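Local coordinates for protein putative C39-like peptidase (Bacillus anthracis, PDB 3ERV) that is of unknown function but, as a putative C39-like peptidase of the papain-like clan, probably cleaves peptide bonds with a catalytic cysteine, at residues K68-F80 with E91-G104. Numbering follows the deposited sequence.
Sequences KMKLANEIKKVDF and EGFVGNIYTFSESG. With EDO (1,2-ethanediol), chain B.
Ile97 CD1 projects toward the helix, fitting the notch formed by Ala72 CB, 3.8 Å away, and Ile75 CG2, 4.1 Å away. With CG1 anti to the backbone N (chi1 -164°) and the chain extended, the methyl reaches the last turn of helix 68-74 and the residue just after it. On one flank Ile75 CG2 also meets Phe93 CB; on another, the ring of Tyr98 offers its edge to Met69 CE, while one water joins the hydroxyl to Met69 O and a second joins it to Asn73 ND2. Two residues beyond the helix the chain enters a short parallel pairing, with Lys77 opposite Phe93 and Val78 opposite Val94, in a small three-stranded mixed sheet with strand 77-82 in the middle, parallel to 93-94 and antiparallel to 85-86. Phe93 N donates to Lys76 O, Val78 N to Phe93 O, and Gly95 N to Val78 O at 3.0 Å and almost straight (173°). Side chains alternate across this pairing. On one face Lys77 folds back toward the helix end, its NZ bonded to the carbonyls of Ala72 and Ile75; on the other, Val78 CG2 abuts Val94 CG2 at 3.7 Å, and Val78 CG1 lies against the carboxylate carbon of Glu91. Val94 CG1 then packs against Phe80 CA and CD1. Over the centre of the Phe80 ring sits Ser103 CB, a CH-pi contact 3.4 Å from the centroid, while Gly104 N approaches the ring obliquely.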
loop_
_atom_site.group_PDB
_atom_site.type_symbol
_atom_site.label_atom_id
_atom_site.label_comp_id
_atom_site.label_asym_id
_atom_site.label_seq_id
_atom_site.Cartn_x
_atom_site.Cartn_y
_atom_site.Cartn_z
ATOM N N LYS A 68 -11.301 -0.886 -8.188
ATOM C CA LYS A 68 -10.666 0.241 -7.550
ATOM C C LYS A 68 -11.606 1.436 -7.284
ATOM O O LYS A 68 -11.365 2.179 -6.340
ATOM C CB LYS A 68 -9.469 0.699 -8.377
ATOM C CG LYS A 68 -9.849 1.507 -9.631
ATOM C CD LYS A 68 -8.638 1.578 -10.621
ATOM C CE LYS A 68 -8.916 2.604 -11.703
ATOM N NZ LYS A 68 -8.139 2.381 -12.940
ATOM N N MET A 69 -12.636 1.643 -8.114
ATOM C CA MET A 69 -13.556 2.767 -7.930
ATOM C C MET A 69 -14.449 2.571 -6.702
ATOM O O MET A 69 -14.771 3.520 -5.964
ATOM C CB MET A 69 -14.432 2.998 -9.194
ATOM C CG MET A 69 -13.606 3.231 -10.535
ATOM S SD MET A 69 -12.518 4.657 -10.347
ATOM C CE MET A 69 -13.736 5.889 -9.798
ATOM N N LYS A 70 -14.886 1.340 -6.476
ATOM C CA LYS A 70 -15.695 1.082 -5.288
ATOM C C LYS A 70 -14.839 1.279 -4.036
ATOM O O LYS A 70 -15.263 1.857 -3.050
ATOM C CB LYS A 70 -16.296 -0.341 -5.338
ATOM C CG LYS A 70 -17.193 -0.665 -4.135
ATOM C CD LYS A 70 -18.470 -1.426 -4.621
ATOM C CE LYS A 70 -19.408 -1.883 -3.488
ATOM N NZ LYS A 70 -18.786 -2.920 -2.606
ATOM N N LEU A 71 -13.599 0.815 -4.087
ATOM C CA LEU A 71 -12.714 0.937 -2.935
ATOM C C LEU A 71 -12.358 2.410 -2.675
ATOM O O LEU A 71 -12.196 2.843 -1.496
ATOM C CB LEU A 71 -11.425 0.104 -3.131
ATOM C CG LEU A 71 -11.695 -1.413 -3.222
ATOM C CD1 LEU A 71 -10.373 -2.129 -3.433
ATOM C CD2 LEU A 71 -12.376 -1.945 -1.942
ATOM N N ALA A 72 -12.210 3.157 -3.773
ATOM C CA ALA A 72 -11.923 4.584 -3.666
ATOM C C ALA A 72 -13.078 5.346 -2.996
ATOM O O ALA A 72 -12.848 6.331 -2.285
ATOM C CB ALA A 72 -11.635 5.168 -5.007
ATOM N N ASN A 73 -14.317 4.919 -3.224
ATOM C CA ASN A 73 -15.402 5.578 -2.562
ATOM C C ASN A 73 -15.515 5.131 -1.106
ATOM O O ASN A 73 -15.926 5.903 -0.247
ATOM C CB ASN A 73 -16.717 5.336 -3.304
ATOM C CG ASN A 73 -17.849 6.108 -2.690
ATOM O OD1 ASN A 73 -18.881 5.559 -2.387
ATOM N ND2 ASN A 73 -17.638 7.402 -2.485
ATOM N N GLU A 74 -15.157 3.878 -0.833
ATOM C CA GLU A 74 -15.366 3.281 0.491
ATOM C C GLU A 74 -14.303 3.560 1.535
ATOM O O GLU A 74 -14.574 3.474 2.718
ATOM C CB GLU A 74 -15.622 1.768 0.361
ATOM C CG GLU A 74 -17.029 1.487 -0.253
ATOM C CD GLU A 74 -17.219 0.005 -0.590
ATOM O OE1 GLU A 74 -16.222 -0.762 -0.535
ATOM O OE2 GLU A 74 -18.373 -0.396 -0.917
ATOM N N ILE A 75 -13.084 3.855 1.096
ATOM C CA ILE A 75 -12.016 4.146 2.007
ATOM C C ILE A 75 -12.423 5.318 2.882
ATOM O O ILE A 75 -13.010 6.282 2.408
ATOM C CB ILE A 75 -10.661 4.427 1.293
ATOM C CG1 ILE A 75 -9.557 4.562 2.335
ATOM C CG2 ILE A 75 -10.712 5.699 0.492
ATOM C CD1 ILE A 75 -9.033 3.302 2.850
ATOM N N LYS A 76 -12.154 5.203 4.178
ATOM C CA LYS A 76 -12.461 6.300 5.101
ATOM C C LYS A 76 -11.614 7.523 4.690
ATOM O O LYS A 76 -10.431 7.393 4.318
ATOM C CB LYS A 76 -12.166 5.843 6.520
ATOM C CG LYS A 76 -12.279 6.935 7.621
ATOM C CD LYS A 76 -12.099 6.294 9.013
ATOM C CE LYS A 76 -12.445 7.255 10.176
ATOM N NZ LYS A 76 -12.576 6.477 11.465
ATOM N N LYS A 77 -12.224 8.693 4.707
ATOM C CA LYS A 77 -11.521 9.905 4.310
ATOM C C LYS A 77 -11.432 10.931 5.430
ATOM O O LYS A 77 -12.347 11.025 6.259
ATOM C CB LYS A 77 -12.257 10.531 3.107
ATOM C CG LYS A 77 -12.287 9.475 1.962
ATOM C CD LYS A 77 -12.562 9.967 0.623
ATOM C CE LYS A 77 -12.575 8.761 -0.324
ATOM N NZ LYS A 77 -13.730 7.829 0.056
ATOM N N VAL A 78 -10.362 11.725 5.408
ATOM C CA VAL A 78 -10.254 12.914 6.257
ATOM C C VAL A 78 -9.911 14.145 5.435
ATOM O O VAL A 78 -9.296 14.061 4.383
ATOM C CB VAL A 78 -9.236 12.722 7.408
ATOM C CG1 VAL A 78 -9.667 11.600 8.327
ATOM C CG2 VAL A 78 -7.808 12.453 6.868
ATOM N N ASP A 79 -10.336 15.308 5.895
ATOM C CA ASP A 79 -10.010 16.529 5.185
ATOM C C ASP A 79 -8.500 16.748 5.141
ATOM O O ASP A 79 -7.811 16.416 6.100
ATOM C CB ASP A 79 -10.664 17.714 5.858
ATOM C CG ASP A 79 -12.108 17.805 5.549
ATOM O OD1 ASP A 79 -12.567 17.035 4.675
ATOM O OD2 ASP A 79 -12.791 18.634 6.171
ATOM N N PHE A 80 -8.014 17.300 4.025
ATOM C CA PHE A 80 -6.602 17.693 3.886
ATOM C C PHE A 80 -6.156 18.695 4.995
ATOM O O PHE A 80 -5.110 18.533 5.627
ATOM C CB PHE A 80 -6.349 18.330 2.523
ATOM C CG PHE A 80 -4.885 18.509 2.225
ATOM C CD1 PHE A 80 -4.115 17.432 1.803
ATOM C CD2 PHE A 80 -4.269 19.753 2.398
ATOM C CE1 PHE A 80 -2.757 17.600 1.539
ATOM C CE2 PHE A 80 -2.910 19.924 2.149
ATOM C CZ PHE A 80 -2.151 18.859 1.706
ATOM N N GLU A 91 -5.746 8.127 10.122
ATOM C CA GLU A 91 -7.185 8.205 10.395
ATOM C C GLU A 91 -8.054 7.915 9.141
ATOM O O GLU A 91 -9.069 7.231 9.215
ATOM C CB GLU A 91 -7.554 9.527 11.017
ATOM C CG GLU A 91 -8.854 9.428 11.793
ATOM C CD GLU A 91 -9.431 10.802 12.156
ATOM O OE1 GLU A 91 -8.618 11.749 12.349
ATOM O OE2 GLU A 91 -10.680 10.927 12.260
ATOM N N GLY A 92 -7.615 8.399 7.998
ATOM C CA GLY A 92 -8.313 8.106 6.755
ATOM C C GLY A 92 -7.456 8.540 5.584
ATOM O O GLY A 92 -6.348 9.102 5.778
ATOM N N PHE A 93 -7.975 8.331 4.367
ATOM C CA PHE A 93 -7.328 8.907 3.207
ATOM C C PHE A 93 -7.353 10.424 3.316
ATOM O O PHE A 93 -8.411 11.025 3.503
ATOM C CB PHE A 93 -7.981 8.439 1.876
ATOM C CG PHE A 93 -7.243 8.903 0.677
ATOM C CD1 PHE A 93 -6.379 8.049 0.014
ATOM C CD2 PHE A 93 -7.366 10.235 0.234
ATOM C CE1 PHE A 93 -5.650 8.507 -1.128
ATOM C CE2 PHE A 93 -6.631 10.711 -0.873
ATOM C CZ PHE A 93 -5.779 9.852 -1.562
ATOM N N VAL A 94 -6.196 11.065 3.153
ATOM C CA VAL A 94 -6.113 12.533 3.382
ATOM C C VAL A 94 -6.334 13.326 2.088
ATOM O O VAL A 94 -5.479 13.304 1.162
ATOM C CB VAL A 94 -4.732 12.988 4.031
ATOM C CG1 VAL A 94 -4.712 14.532 4.286
ATOM C CG2 VAL A 94 -4.448 12.248 5.313
ATOM N N GLY A 95 -7.465 14.025 2.017
ATOM C CA GLY A 95 -7.730 14.826 0.882
ATOM C C GLY A 95 -8.316 14.059 -0.295
ATOM O O GLY A 95 -9.125 13.123 -0.101
ATOM N N ASN A 96 -7.904 14.447 -1.498
ATOM C CA ASN A 96 -8.600 14.083 -2.729
ATOM C C ASN A 96 -7.979 12.880 -3.421
ATOM O O ASN A 96 -6.844 12.928 -3.891
ATOM C CB ASN A 96 -8.667 15.295 -3.660
ATOM C CG ASN A 96 -9.775 15.170 -4.684
ATOM O OD1 ASN A 96 -9.733 14.273 -5.551
ATOM N ND2 ASN A 96 -10.794 16.039 -4.577
ATOM N N ILE A 97 -8.694 11.753 -3.384
ATOM C CA ILE A 97 -8.237 10.531 -4.026
ATOM C C ILE A 97 -8.321 10.584 -5.583
ATOM O O ILE A 97 -7.586 9.880 -6.269
ATOM C CB ILE A 97 -9.039 9.320 -3.472
ATOM C CG1 ILE A 97 -8.341 7.981 -3.815
ATOM C CG2 ILE A 97 -10.528 9.409 -3.950
ATOM C CD1 ILE A 97 -8.846 6.810 -2.936
ATOM N N TYR A 98 -9.180 11.450 -6.116
ATOM C CA TYR A 98 -9.550 11.442 -7.522
ATOM C C TYR A 98 -8.661 12.335 -8.396
ATOM O O TYR A 98 -8.237 11.931 -9.502
ATOM C CB TYR A 98 -10.996 11.944 -7.703
ATOM C CG TYR A 98 -12.025 11.043 -7.081
ATOM C CD1 TYR A 98 -12.233 9.749 -7.571
ATOM C CD2 TYR A 98 -12.791 11.472 -5.990
ATOM C CE1 TYR A 98 -13.170 8.905 -6.976
ATOM C CE2 TYR A 98 -13.737 10.629 -5.409
ATOM C CZ TYR A 98 -13.903 9.344 -5.897
ATOM O OH TYR A 98 -14.823 8.520 -5.284
ATOM N N THR A 99 -8.418 13.559 -7.932
ATOM C CA THR A 99 -7.744 14.542 -8.809
ATOM C C THR A 99 -6.567 15.321 -8.183
ATOM O O THR A 99 -6.706 15.896 -7.108
ATOM C CB THR A 99 -8.736 15.529 -9.463
ATOM O OG1 THR A 99 -8.008 16.396 -10.340
ATOM C CG2 THR A 99 -9.471 16.383 -8.419
ATOM N N PHE A 100 -5.442 15.372 -8.912
ATOM C CA PHE A 100 -4.260 16.178 -8.550
ATOM C C PHE A 100 -4.658 17.659 -8.487
ATOM O O PHE A 100 -4.014 18.484 -7.850
ATOM C CB PHE A 100 -3.135 15.983 -9.583
ATOM C CG PHE A 100 -2.332 14.691 -9.404
ATOM C CD1 PHE A 100 -1.825 14.340 -8.184
ATOM C CD2 PHE A 100 -2.084 13.858 -10.474
ATOM C CE1 PHE A 100 -1.077 13.208 -8.035
ATOM C CE2 PHE A 100 -1.373 12.698 -10.316
ATOM C CZ PHE A 100 -0.854 12.389 -9.095
ATOM N N SER A 101 -5.736 18.027 -9.136
ATOM C CA SER A 101 -6.118 19.437 -9.103
ATOM C C SER A 101 -6.597 19.879 -7.731
ATOM O O SER A 101 -6.856 21.057 -7.535
ATOM C CB SER A 101 -7.185 19.747 -10.160
ATOM O OG SER A 101 -8.455 19.218 -9.769
ATOM N N GLU A 102 -6.734 18.958 -6.773
ATOM C CA GLU A 102 -7.054 19.338 -5.385
ATOM C C GLU A 102 -5.985 18.736 -4.529
ATOM O O GLU A 102 -5.341 17.795 -4.967
ATOM C CB GLU A 102 -8.408 18.778 -4.970
ATOM C CG GLU A 102 -9.510 19.320 -5.832
ATOM C CD GLU A 102 -9.781 20.779 -5.514
ATOM O OE1 GLU A 102 -9.532 21.171 -4.352
ATOM O OE2 GLU A 102 -10.268 21.527 -6.400
ATOM N N SER A 103 -5.778 19.286 -3.331
ATOM C CA SER A 103 -4.796 18.723 -2.386
ATOM C C SER A 103 -5.147 17.322 -1.932
ATOM O O SER A 103 -6.316 17.032 -1.704
ATOM C CB SER A 103 -4.722 19.586 -1.124
ATOM O OG SER A 103 -4.432 20.908 -1.493
ATOM N N GLY A 104 -4.123 16.492 -1.710
ATOM C CA GLY A 104 -4.326 15.165 -1.136
ATOM C C GLY A 104 -3.009 14.486 -0.880
ATOM O O GLY A 104 -1.943 14.932 -1.355
HETATM C C1 EDO B . -12.115 12.115 -2.410
HETATM O O1 EDO B . -10.998 11.817 -1.581
HETATM C C2 EDO B . -12.916 13.296 -1.935
HETATM O O2 EDO B . -12.296 14.523 -2.318
HETATM O O HOH W 1 -15.287 6.141 -6.693
HETATM O O HOH W 2 -15.346 9.309 -2.811
HETATM O O HOH W 3 -9.667 5.552 11.118
#